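Local atomic coordinates of peptidoglycan synthetase penicillin-binding protein 3 (Bifidobacterium adolescentis, PDB entry 4YE5), a protein that probably binds penicillin and, like other transpeptidases of its family, probably cross-links peptidoglycan strands during cell-wall synthesis. Residues A[33-38]-A[146-151]; A[154-159]-A[215-220]; A[295-300]-A[345-350]; A[309-314]-A[336-341]. All blocks are in the same frame, centred on the assembly; numbering follows the deposited sequence.

Contact 1 of 4, residues A[33-38]-A[146-151]; sequences GKIMDT and NERLYS
Arg148 reaches Gly33 across an intervening strand of a mixed beta sheet, in which strands 148-149 and 35-36 both flank strand 42-46. Its guanidinium meets the Gly33 carbonyl end-on, so that one oxygen takes both terminal nitrogens. Arg148 NH1 and Arg148 NH2 each donate to Gly33 O over 2.9 Å, and the acceptor sits close to the guanidinium plane. Each N-H is bent by roughly the same amount, as expected when two diverging donors converge on a single atom. Seen from the acceptor they differ: NH2 lies in the carbonyl plane, whereas NH1 is tilted from it by 31°. Ile35 adds van der Waals contact at the edge of the guanidinium, its side chain crossing that of Arg148 at about a right angle. Ile35 CD1 lies 3.9 Å from Arg148 NH2, and Ile35 CG1 is 4.0 Å from the same nitrogen.

The arginine gets there by a bend. CG is set opposite the backbone N, and a turn at chi2 (75°) swings the outer chain toward the 33-38 segment, although the nearest CA atoms, Ile35 CA and Tyr150 CA, are 9.2 Å apart. Further out, Ala44 of the middle strand is touched by both Arg148 and Ile35, while Ser46 OG binds Arg148 NH1 and helps fix the rotation of the group. The charge is answered by Glu174 of helix 172-176: Glu174 OE2 forms a salt bridge with Arg148 NE and a hydrogen bond with Tyr150 OH.

Contact 2 of 4, residues A[154-159]-A[215-220]; sequences TLMGSL and VTLTID
Met156, a selenomethionine, lays its outer chain against Ile219 in a buried contact between the N-terminal end of helix 157-160 and the C-terminal end of strand 214-217 with the loop that follows it. All the contacts between the two segments are apolar. Met156 and Ile219 run past one another in opposite directions, and a single branch of the isoleucine does the touching: Ile219 CG2 is 3.8 Å from Met156 CE and 3.9 Å from Met156 SE. The selenium also approaches the strand itself, with Met156 SE 4.3 Å from Leu217 CD1. One helical turn on, Leu159 CD2 comes within 4.4 Å of Ile219 CD1, so Ile219 uses one branch for each of its two partners. Met156 carries CG between its own N and carbonyl carbon (chi1 67°), then extends straight to the selenium and bends only at the last bond to bring CE over CG2.

Polar groups frame the contact without entering it. Both segments hold an N-cap position, Met156 before helix 157-160 and Asp220 before helix 221-238. Met156 N donates to Glu228 OE2, further along helix 221-238, which ties the start of helix 157-160 to that helix. Just past Ile219, Asp220 OD1 accepts from Val223 N in the first turn of helix 221-238.

Contact 3 of 4, residues A[295-300]-A[345-350]; sequences SGMLQL and VGMVIA
Met297 extends from helix 290-299 to Met347 and Ala350 on helix 344-350, a buried helix-helix contact in the penicillin-recognising transpeptidase fold. Both methionines are selenomethionine. Met297 points its CB toward the facing helix but is still distant there: CB is 6.2 Å from Ala350 CB, and CG is 5.6 Å from it. From CG outward the chain is fully extended, with chi2 at 175° and chi3 at -169°, and this stretched form bridges the helices, whose nearest CA atoms, Met297 CA and Ala350 CA, are 8.2 Å apart. Contact begins at the selenium, where Met297 SE rests 3.9 Å from Ala350 CB, beside the short side chain that lets it come close to the opposite backbone. The terminal methyl goes further. Met297 CE meets Met347 CE at 3.7 Å and lies 3.8 Å from Met347 O, so it ends against both the methyl and the carbonyl of one residue.

Met347 answers with the opposite shape. It starts off alongside rather than facing the partner, then folds at chi2 and again at chi3, the latter at -75°, which curls its methyl back to the oblique crossing with Met297. The same curled chain touches Lys290, Ala293 and Met294 earlier on the first helix. Lys290 belongs to a probable SxxK motif with Ser287, the signature of the active site in this family, so the contact joins helix 344-350 to the helix that starts near that site. Within helix 344-350, the turn that presents the Ala350 methyl is closed by Ala350 N donating to Gly346 O over 2.8 Å.

Contact 4 of 4, residues A[309-314]-A[336-341]; sequences FTVPNT and AGILEQ
Ile338 reaches Phe309 and Val311 from a helical turn held by the bond of Gln341 N to Gly337 O, 2.8 Å long, which overlaps the 3.0 Å bond from Glu340 N to Ala336 O. Across the contact itself everything is apolar and centres on one methyl. Ile338 CD1 comes obliquely to the phenyl ring, 3.7 Å from Phe309 CD1 and 3.9 Å from Phe309 CG, with the two side chains at about a right angle. It is also 4.1 Å from Val311 CG2, and Ile338 CG1 is 4.2 Å from that same valine branch. CD1 thus lies between two residues on one side of strand 308-311. It is carried there by CG1 lying opposite the carbonyl carbon of Ile338 (chi1 -77°) and a nearly extended chi2.

Around this the strand and helix are tied in further. Phe309 meets the ring of His303 edge-to-face, and its backbone O accepts from Trp566 NE1 at the C terminus. Next to Ile338 in the helix, Leu339 O binds Lys486 NZ, which probably belongs to a KSG motif. The contact thus joins the two-stranded sheet of 308-311 and 331-334 to helix 335-340, near the probable SxxK motif, within the penicillin-recognising transpeptidase domain.

In the fold
From the N terminus, contact 1 closes the first long loop, joining residues 33-38 to 146-151. Contact 2 opens only after it and joins 154-159 to 215-220; the two touch, because strands 35-36 and 214-217 are neighbours in one mixed sheet, with Met36 N 2.8 Å from Val215 O in a probable hydrogen bond. Farther on, in the transpeptidase domain, contact 3 closes a loop by joining helices 290-299 and 344-350, and contact 4, nested inside it, joins strand 308-311 to helix 335-340. That pair also touches, for instance at Gly346 CA and Ile338 CD1, 3.7 Å apart. The two pairs form separate clusters, with the centres of contacts 2 and 3 about 39 Å apart.

Contact 1 of 4, residues A[33-38]-A[146-151]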
loop_
_atom_site.group_PDB
_atom_site.type_symbol
_atom_site.label_atom_id
_atom_site.label_comp_id
_atom_site.label_asym_id
_atom_site.label_seq_id
_atom_site.Cartn_x
_atom_site.Cartn_y
_atom_site.Cartn_z
ATOM N N GLY A 33 -16.247 4.116 -4.900
ATOM C CA GLY A 33 -16.106 4.293 -3.467
ATOM C C GLY A 33 -14.901 5.128 -3.061
ATOM O O GLY A 33 -14.036 5.443 -3.879
ATOM N N LYS A 34 -14.866 5.517 -1.794
ATOM C CA LYS A 34 -13.762 6.317 -1.273
ATOM C C LYS A 34 -12.626 5.445 -0.732
ATOM O O LYS A 34 -12.808 4.256 -0.430
ATOM C CB LYS A 34 -14.229 7.256 -0.147
ATOM C CG LYS A 34 -15.509 8.047 -0.405
ATOM C CD LYS A 34 -15.753 9.032 0.746
ATOM C CE LYS A 34 -17.230 9.142 1.136
ATOM N NZ LYS A 34 -18.153 9.380 -0.013
ATOM N N ILE A 35 -11.455 6.053 -0.619
ATOM C CA ILE A 35 -10.362 5.478 0.156
ATOM C C ILE A 35 -10.125 6.399 1.341
ATOM O O ILE A 35 -10.054 7.623 1.183
ATOM C CB ILE A 35 -9.069 5.344 -0.663
ATOM C CG1 ILE A 35 -9.294 4.397 -1.850
ATOM C CG2 ILE A 35 -7.918 4.812 0.256
ATOM C CD1 ILE A 35 -8.245 4.505 -2.964
HETATM N N MSE A 36 -10.026 5.811 2.528
HETATM C CA MSE A 36 -9.867 6.575 3.760
HETATM C C MSE A 36 -8.705 6.034 4.572
HETATM O O MSE A 36 -8.333 4.876 4.411
HETATM C CB MSE A 36 -11.153 6.467 4.588
HETATM C CG MSE A 36 -12.337 7.171 3.937
HETATM SE SE MSE A 36 -13.981 6.778 4.891
HETATM C CE MSE A 36 -14.087 4.857 4.575
ATOM N N ASP A 37 -8.129 6.857 5.447
ATOM C CA ASP A 37 -7.062 6.355 6.310
ATOM C C ASP A 37 -7.719 5.644 7.494
ATOM O O ASP A 37 -8.959 5.580 7.591
ATOM C CB ASP A 37 -6.072 7.473 6.742
ATOM C CG ASP A 37 -6.482 8.215 8.040
ATOM O OD1 ASP A 37 -7.674 8.225 8.422
ATOM O OD2 ASP A 37 -5.579 8.806 8.695
ATOM N N THR A 38 -6.887 5.151 8.401
ATOM C CA THR A 38 -7.341 4.361 9.537
ATOM C C THR A 38 -8.391 5.063 10.416
ATOM O O THR A 38 -9.173 4.396 11.078
ATOM C CB THR A 38 -6.143 3.890 10.391
ATOM O OG1 THR A 38 -6.544 2.808 11.240
ATOM C CG2 THR A 38 -5.593 5.034 11.236
ATOM N N ASN A 146 -15.750 10.761 -14.334
ATOM C CA ASN A 146 -14.871 9.932 -13.497
ATOM C C ASN A 146 -13.741 10.671 -12.818
ATOM O O ASN A 146 -12.735 10.056 -12.421
ATOM C CB ASN A 146 -14.309 8.759 -14.290
ATOM C CG ASN A 146 -15.393 7.829 -14.774
ATOM O OD1 ASN A 146 -15.976 7.077 -13.993
ATOM N ND2 ASN A 146 -15.681 7.883 -16.066
ATOM N N GLU A 147 -13.902 11.980 -12.669
ATOM C CA GLU A 147 -12.906 12.773 -11.967
ATOM C C GLU A 147 -12.643 12.209 -10.561
ATOM O O GLU A 147 -13.579 11.940 -9.805
ATOM C CB GLU A 147 -13.334 14.237 -11.874
ATOM C CG GLU A 147 -12.225 15.135 -11.289
ATOM C CD GLU A 147 -12.588 16.618 -11.302
ATOM O OE1 GLU A 147 -13.789 16.953 -11.168
ATOM O OE2 GLU A 147 -11.666 17.449 -11.444
ATOM N N ARG A 148 -11.366 12.032 -10.223
ATOM C CA ARG A 148 -10.964 11.452 -8.936
ATOM C C ARG A 148 -10.071 12.460 -8.211
ATOM O O ARG A 148 -9.058 12.899 -8.758
ATOM C CB ARG A 148 -10.182 10.153 -9.181
ATOM C CG ARG A 148 -9.862 9.295 -7.933
ATOM C CD ARG A 148 -11.086 8.552 -7.444
ATOM N NE ARG A 148 -10.801 7.462 -6.503
ATOM C CZ ARG A 148 -11.699 6.963 -5.654
ATOM N NH1 ARG A 148 -12.929 7.471 -5.619
ATOM N NH2 ARG A 148 -11.381 5.955 -4.838
ATOM N N LEU A 149 -10.442 12.839 -6.992
ATOM C CA LEU A 149 -9.667 13.829 -6.244
ATOM C C LEU A 149 -8.986 13.195 -5.036
ATOM O O LEU A 149 -9.566 12.340 -4.345
ATOM C CB LEU A 149 -10.554 14.978 -5.754
ATOM C CG LEU A 149 -11.329 15.768 -6.823
ATOM C CD1 LEU A 149 -12.184 16.870 -6.185
ATOM C CD2 LEU A 149 -10.377 16.356 -7.870
ATOM N N TYR A 150 -7.776 13.657 -4.765
ATOM C CA TYR A 150 -6.991 13.161 -3.642
ATOM C C TYR A 150 -6.654 14.359 -2.772
ATOM O O TYR A 150 -5.745 15.109 -3.093
ATOM C CB TYR A 150 -5.719 12.495 -4.162
ATOM C CG TYR A 150 -6.006 11.318 -5.072
ATOM C CD1 TYR A 150 -6.160 11.494 -6.451
ATOM C CD2 TYR A 150 -6.143 10.036 -4.550
ATOM C CE1 TYR A 150 -6.437 10.413 -7.281
ATOM C CE2 TYR A 150 -6.403 8.954 -5.370
ATOM C CZ TYR A 150 -6.556 9.152 -6.733
ATOM O OH TYR A 150 -6.829 8.072 -7.542
ATOM N N SER A 151 -7.385 14.538 -1.672
ATOM C CA SER A 151 -7.294 15.785 -0.909
ATOM C C SER A 151 -5.933 16.040 -0.275
ATOM O O SER A 151 -5.602 17.182 0.017
ATOM C CB SER A 151 -8.396 15.870 0.156
ATOM O OG SER A 151 -8.274 14.824 1.104
#

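Contact 2 of 4, residues A[154-159]-A[215-220]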
loop_
_atom_site.group_PDB
_atom_site.type_symbol
_atom_site.label_atom_id
_atom_site.label_comp_id
_atom_site.label_asym_id
_atom_site.label_seq_id
_atom_site.Cartn_x
_atom_site.Cartn_y
_atom_site.Cartn_z
ATOM N N THR A 154 0.291 15.129 -2.600
ATOM C CA THR A 154 1.433 14.222 -2.734
ATOM C C THR A 154 1.543 13.139 -1.668
ATOM O O THR A 154 2.344 12.198 -1.823
ATOM C CB THR A 154 2.774 15.004 -2.719
ATOM O OG1 THR A 154 2.879 15.722 -1.487
ATOM C CG2 THR A 154 2.832 15.987 -3.896
ATOM N N LEU A 155 0.790 13.275 -0.573
ATOM C CA LEU A 155 0.877 12.285 0.511
ATOM C C LEU A 155 0.654 10.872 -0.024
ATOM O O LEU A 155 -0.340 10.617 -0.688
ATOM C CB LEU A 155 -0.130 12.584 1.630
ATOM C CG LEU A 155 -0.088 11.581 2.796
ATOM C CD1 LEU A 155 1.132 11.820 3.683
ATOM C CD2 LEU A 155 -1.371 11.665 3.615
HETATM N N MSE A 156 1.594 9.965 0.250
HETATM C CA MSE A 156 1.537 8.581 -0.235
HETATM C C MSE A 156 1.005 8.443 -1.691
HETATM O O MSE A 156 0.238 7.532 -2.004
HETATM C CB MSE A 156 0.736 7.695 0.754
HETATM C CG MSE A 156 -0.785 8.025 0.871
HETATM SE SE MSE A 156 -1.745 6.847 2.146
HETATM C CE MSE A 156 -2.326 8.242 3.350
ATOM N N GLY A 157 1.438 9.343 -2.572
ATOM C CA GLY A 157 0.856 9.460 -3.907
ATOM C C GLY A 157 0.947 8.193 -4.739
ATOM O O GLY A 157 -0.029 7.781 -5.361
ATOM N N SER A 158 2.106 7.548 -4.739
ATOM C CA SER A 158 2.278 6.382 -5.597
ATOM C C SER A 158 1.704 5.145 -4.933
ATOM O O SER A 158 1.389 4.142 -5.614
ATOM C CB SER A 158 3.758 6.161 -5.936
ATOM O OG SER A 158 4.503 5.974 -4.737
ATOM N N LEU A 159 1.550 5.195 -3.612
ATOM C CA LEU A 159 0.867 4.101 -2.912
ATOM C C LEU A 159 -0.642 4.113 -3.212
ATOM O O LEU A 159 -1.260 3.066 -3.344
ATOM C CB LEU A 159 1.088 4.189 -1.391
ATOM C CG LEU A 159 0.505 3.057 -0.543
ATOM C CD1 LEU A 159 1.056 1.705 -0.965
ATOM C CD2 LEU A 159 0.758 3.303 0.943
ATOM N N VAL A 215 -13.119 1.955 1.234
ATOM C CA VAL A 215 -12.008 1.174 1.751
ATOM C C VAL A 215 -11.270 1.995 2.801
ATOM O O VAL A 215 -10.871 3.141 2.546
ATOM C CB VAL A 215 -11.033 0.802 0.607
ATOM C CG1 VAL A 215 -9.726 0.257 1.165
ATOM C CG2 VAL A 215 -11.680 -0.203 -0.342
ATOM N N THR A 216 -11.101 1.416 3.984
ATOM C CA THR A 216 -10.326 2.038 5.058
ATOM C C THR A 216 -8.966 1.352 5.201
ATOM O O THR A 216 -8.904 0.130 5.373
ATOM C CB THR A 216 -11.099 1.934 6.395
ATOM O OG1 THR A 216 -12.300 2.718 6.314
ATOM C CG2 THR A 216 -10.253 2.429 7.562
ATOM N N LEU A 217 -7.888 2.138 5.124
ATOM C CA LEU A 217 -6.517 1.619 5.219
ATOM C C LEU A 217 -6.104 1.523 6.681
ATOM O O LEU A 217 -6.691 2.186 7.526
ATOM C CB LEU A 217 -5.533 2.571 4.500
ATOM C CG LEU A 217 -5.886 2.953 3.052
ATOM C CD1 LEU A 217 -4.717 3.790 2.439
ATOM C CD2 LEU A 217 -6.114 1.668 2.280
ATOM N N THR A 218 -5.090 0.713 6.972
ATOM C CA THR A 218 -4.450 0.759 8.283
ATOM C C THR A 218 -3.499 1.967 8.393
ATOM O O THR A 218 -3.072 2.325 9.493
ATOM C CB THR A 218 -3.630 -0.502 8.535
ATOM O OG1 THR A 218 -2.631 -0.609 7.518
ATOM C CG2 THR A 218 -4.543 -1.771 8.520
ATOM N N ILE A 219 -3.160 2.567 7.251
ATOM C CA ILE A 219 -2.263 3.723 7.227
ATOM C C ILE A 219 -2.874 4.880 8.014
ATOM O O ILE A 219 -4.053 5.187 7.861
ATOM C CB ILE A 219 -2.008 4.223 5.785
ATOM C CG1 ILE A 219 -1.374 3.131 4.923
ATOM C CG2 ILE A 219 -1.152 5.514 5.782
ATOM C CD1 ILE A 219 0.103 2.829 5.262
ATOM N N ASP A 220 -2.059 5.515 8.848
ATOM C CA ASP A 220 -2.455 6.732 9.565
ATOM C C ASP A 220 -1.840 7.929 8.854
ATOM O O ASP A 220 -0.625 7.996 8.695
ATOM C CB ASP A 220 -1.918 6.703 10.999
ATOM C CG ASP A 220 -2.357 7.912 11.813
ATOM O OD1 ASP A 220 -1.742 8.986 11.648
ATOM O OD2 ASP A 220 -3.317 7.788 12.612
#

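Contact 3 of 4, residues A[295-300]-A[345-350]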
loop_
_atom_site.group_PDB
_atom_site.type_symbol
_atom_site.label_atom_id
_atom_site.label_comp_id
_atom_site.label_asym_id
_atom_site.label_seq_id
_atom_site.Cartn_x
_atom_site.Cartn_y
_atom_site.Cartn_z
ATOM N N SER A 295 18.470 -16.887 15.391
ATOM C CA SER A 295 17.232 -17.388 15.958
ATOM C C SER A 295 17.126 -18.895 15.711
ATOM O O SER A 295 16.736 -19.665 16.613
ATOM C CB SER A 295 16.019 -16.663 15.363
ATOM O OG SER A 295 15.981 -15.318 15.812
ATOM N N GLY A 296 17.485 -19.309 14.494
ATOM C CA GLY A 296 17.491 -20.721 14.122
ATOM C C GLY A 296 18.457 -21.541 14.985
ATOM O O GLY A 296 18.117 -22.632 15.456
HETATM N N MSE A 297 19.654 -21.005 15.212
HETATM C CA MSE A 297 20.662 -21.689 16.020
HETATM C C MSE A 297 20.185 -21.939 17.439
HETATM O O MSE A 297 20.411 -23.013 18.005
HETATM C CB MSE A 297 21.959 -20.883 16.079
HETATM C CG MSE A 297 22.638 -20.743 14.745
HETATM SE SE MSE A 297 24.155 -19.578 14.929
HETATM C CE MSE A 297 24.529 -19.346 13.027
ATOM N N LEU A 298 19.544 -20.932 18.021
ATOM C CA LEU A 298 19.015 -21.062 19.375
ATOM C C LEU A 298 17.878 -22.070 19.389
ATOM O O LEU A 298 17.859 -22.956 20.217
ATOM C CB LEU A 298 18.518 -19.725 19.900
ATOM C CG LEU A 298 19.599 -18.645 20.017
ATOM C CD1 LEU A 298 18.940 -17.350 20.453
ATOM C CD2 LEU A 298 20.673 -19.062 21.022
ATOM N N GLN A 299 16.932 -21.917 18.463
ATOM C CA GLN A 299 15.775 -22.791 18.392
ATOM C C GLN A 299 16.162 -24.269 18.297
ATOM O O GLN A 299 15.536 -25.119 18.937
ATOM C CB GLN A 299 14.872 -22.410 17.221
ATOM C CG GLN A 299 13.611 -23.256 17.108
ATOM C CD GLN A 299 12.655 -23.026 18.269
ATOM O OE1 GLN A 299 12.588 -21.923 18.821
ATOM N NE2 GLN A 299 11.934 -24.078 18.667
ATOM N N LEU A 300 17.187 -24.554 17.497
ATOM C CA LEU A 300 17.627 -25.919 17.233
ATOM C C LEU A 300 18.507 -26.428 18.354
ATOM O O LEU A 300 18.884 -27.601 18.366
ATOM C CB LEU A 300 18.402 -25.980 15.912
ATOM C CG LEU A 300 17.582 -25.721 14.642
ATOM C CD1 LEU A 300 18.499 -25.503 13.432
ATOM C CD2 LEU A 300 16.616 -26.886 14.407
ATOM N N VAL A 345 32.339 -13.530 10.675
ATOM C CA VAL A 345 33.247 -14.608 11.027
ATOM C C VAL A 345 32.646 -15.398 12.195
ATOM O O VAL A 345 32.574 -16.620 12.148
ATOM C CB VAL A 345 34.660 -14.087 11.366
ATOM C CG1 VAL A 345 35.517 -15.207 11.961
ATOM C CG2 VAL A 345 35.334 -13.492 10.109
ATOM N N GLY A 346 32.178 -14.693 13.219
ATOM C CA GLY A 346 31.495 -15.345 14.327
ATOM C C GLY A 346 30.308 -16.200 13.895
ATOM O O GLY A 346 30.098 -17.291 14.428
HETATM N N MSE A 347 29.541 -15.714 12.925
HETATM C CA MSE A 347 28.372 -16.446 12.442
HETATM C C MSE A 347 28.790 -17.739 11.749
HETATM O O MSE A 347 28.163 -18.782 11.915
HETATM C CB MSE A 347 27.539 -15.594 11.478
HETATM C CG MSE A 347 26.787 -14.430 12.120
HETATM SE SE MSE A 347 25.520 -15.016 13.478
HETATM C CE MSE A 347 24.082 -15.740 12.378
ATOM N N VAL A 348 29.845 -17.662 10.952
ATOM C CA VAL A 348 30.378 -18.860 10.298
ATOM C C VAL A 348 30.845 -19.895 11.312
ATOM O O VAL A 348 30.541 -21.082 11.185
ATOM C CB VAL A 348 31.523 -18.501 9.342
ATOM C CG1 VAL A 348 32.310 -19.760 8.919
ATOM C CG2 VAL A 348 30.959 -17.730 8.145
ATOM N N ILE A 349 31.578 -19.445 12.321
ATOM C CA ILE A 349 32.020 -20.348 13.372
ATOM C C ILE A 349 30.833 -20.927 14.148
ATOM O O ILE A 349 30.730 -22.141 14.311
ATOM C CB ILE A 349 32.994 -19.658 14.347
ATOM C CG1 ILE A 349 34.269 -19.260 13.600
ATOM C CG2 ILE A 349 33.324 -20.602 15.520
ATOM C CD1 ILE A 349 35.270 -18.484 14.422
ATOM N N ALA A 350 29.931 -20.061 14.604
ATOM C CA ALA A 350 28.774 -20.504 15.381
ATOM C C ALA A 350 27.875 -21.461 14.599
ATOM O O ALA A 350 27.303 -22.380 15.166
ATOM C CB ALA A 350 27.952 -19.297 15.862
#

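Contact 4 of 4, residues A[309-314]-A[336-341]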
loop_
_atom_site.group_PDB
_atom_site.type_symbol
_atom_site.label_atom_id
_atom_site.label_comp_id
_atom_site.label_asym_id
_atom_site.label_seq_id
_atom_site.Cartn_x
_atom_site.Cartn_y
_atom_site.Cartn_z
ATOM N N PHE A 309 32.739 -17.551 22.456
ATOM C CA PHE A 309 33.558 -17.828 21.285
ATOM C C PHE A 309 34.835 -16.989 21.289
ATOM O O PHE A 309 34.880 -15.888 21.852
ATOM C CB PHE A 309 32.775 -17.542 19.990
ATOM C CG PHE A 309 31.534 -18.391 19.811
ATOM C CD1 PHE A 309 30.323 -18.006 20.377
ATOM C CD2 PHE A 309 31.573 -19.558 19.051
ATOM C CE1 PHE A 309 29.172 -18.780 20.202
ATOM C CE2 PHE A 309 30.426 -20.334 18.862
ATOM C CZ PHE A 309 29.224 -19.942 19.439
ATOM N N THR A 310 35.869 -17.529 20.652
ATOM C CA THR A 310 37.036 -16.748 20.272
ATOM C C THR A 310 36.936 -16.484 18.782
ATOM O O THR A 310 36.970 -17.408 17.970
ATOM C CB THR A 310 38.341 -17.507 20.566
ATOM O OG1 THR A 310 38.404 -17.801 21.966
ATOM C CG2 THR A 310 39.553 -16.663 20.172
ATOM N N VAL A 311 36.798 -15.219 18.419
ATOM C CA VAL A 311 36.473 -14.867 17.046
ATOM C C VAL A 311 37.627 -14.090 16.436
ATOM O O VAL A 311 37.822 -12.923 16.755
ATOM C CB VAL A 311 35.163 -14.024 16.983
ATOM C CG1 VAL A 311 34.687 -13.867 15.551
ATOM C CG2 VAL A 311 34.079 -14.675 17.820
ATOM N N PRO A 312 38.405 -14.747 15.564
ATOM C CA PRO A 312 39.547 -14.115 14.892
ATOM C C PRO A 312 39.014 -13.216 13.796
ATOM O O PRO A 312 37.807 -13.253 13.546
ATOM C CB PRO A 312 40.305 -15.310 14.304
ATOM C CG PRO A 312 39.247 -16.318 14.034
ATOM C CD PRO A 312 38.181 -16.128 15.102
ATOM N N ASN A 313 39.843 -12.408 13.145
ATOM C CA ASN A 313 39.246 -11.514 12.153
ATOM C C ASN A 313 39.057 -12.157 10.783
ATOM O O ASN A 313 38.440 -11.581 9.902
ATOM C CB ASN A 313 39.960 -10.161 12.058
ATOM C CG ASN A 313 41.070 -10.155 11.037
ATOM O OD1 ASN A 313 41.039 -9.384 10.086
ATOM N ND2 ASN A 313 42.056 -11.019 11.224
ATOM N N THR A 314 39.589 -13.357 10.598
ATOM C CA THR A 314 39.236 -14.119 9.410
ATOM C C THR A 314 39.060 -15.568 9.786
ATOM O O THR A 314 39.585 -16.014 10.791
ATOM C CB THR A 314 40.315 -14.060 8.312
ATOM O OG1 THR A 314 41.429 -14.878 8.700
ATOM C CG2 THR A 314 40.766 -12.627 8.057
ATOM N N ALA A 336 25.580 -13.569 21.610
ATOM C CA ALA A 336 24.934 -12.260 21.576
ATOM C C ALA A 336 25.894 -11.180 21.047
ATOM O O ALA A 336 25.501 -10.320 20.252
ATOM C CB ALA A 336 24.406 -11.886 22.962
ATOM N N GLY A 337 27.154 -11.240 21.466
ATOM C CA GLY A 337 28.152 -10.280 21.001
ATOM C C GLY A 337 28.476 -10.397 19.518
ATOM O O GLY A 337 28.774 -9.401 18.859
ATOM N N ILE A 338 28.434 -11.616 18.984
ATOM C CA ILE A 338 28.612 -11.805 17.540
ATOM C C ILE A 338 27.534 -11.027 16.761
ATOM O O ILE A 338 27.814 -10.418 15.709
ATOM C CB ILE A 338 28.629 -13.315 17.160
ATOM C CG1 ILE A 338 29.995 -13.922 17.535
ATOM C CG2 ILE A 338 28.328 -13.516 15.665
ATOM C CD1 ILE A 338 30.005 -15.442 17.700
ATOM N N LEU A 339 26.310 -11.036 17.285
ATOM C CA LEU A 339 25.218 -10.259 16.699
ATOM C C LEU A 339 25.512 -8.757 16.829
ATOM O O LEU A 339 25.467 -8.003 15.852
ATOM C CB LEU A 339 23.872 -10.560 17.396
ATOM C CG LEU A 339 22.697 -9.788 16.770
ATOM C CD1 LEU A 339 22.420 -10.262 15.309
ATOM C CD2 LEU A 339 21.404 -9.781 17.622
ATOM N N GLU A 340 25.803 -8.341 18.057
ATOM C CA GLU A 340 26.046 -6.941 18.374
ATOM C C GLU A 340 27.201 -6.348 17.549
ATOM O O GLU A 340 27.163 -5.183 17.122
ATOM C CB GLU A 340 26.366 -6.808 19.864
ATOM C CG GLU A 340 26.712 -5.406 20.279
ATOM C CD GLU A 340 27.903 -5.353 21.212
ATOM O OE1 GLU A 340 28.519 -6.417 21.473
ATOM O OE2 GLU A 340 28.224 -4.239 21.679
ATOM N N GLN A 341 28.222 -7.161 17.317
ATOM C CA GLN A 341 29.405 -6.703 16.587
ATOM C C GLN A 341 29.313 -6.974 15.089
ATOM O O GLN A 341 30.260 -6.718 14.361
ATOM C CB GLN A 341 30.656 -7.368 17.158
ATOM C CG GLN A 341 30.859 -7.070 18.655
ATOM C CD GLN A 341 31.589 -5.754 18.885
ATOM O OE1 GLN A 341 31.972 -5.073 17.933
ATOM N NE2 GLN A 341 31.790 -5.399 20.145
#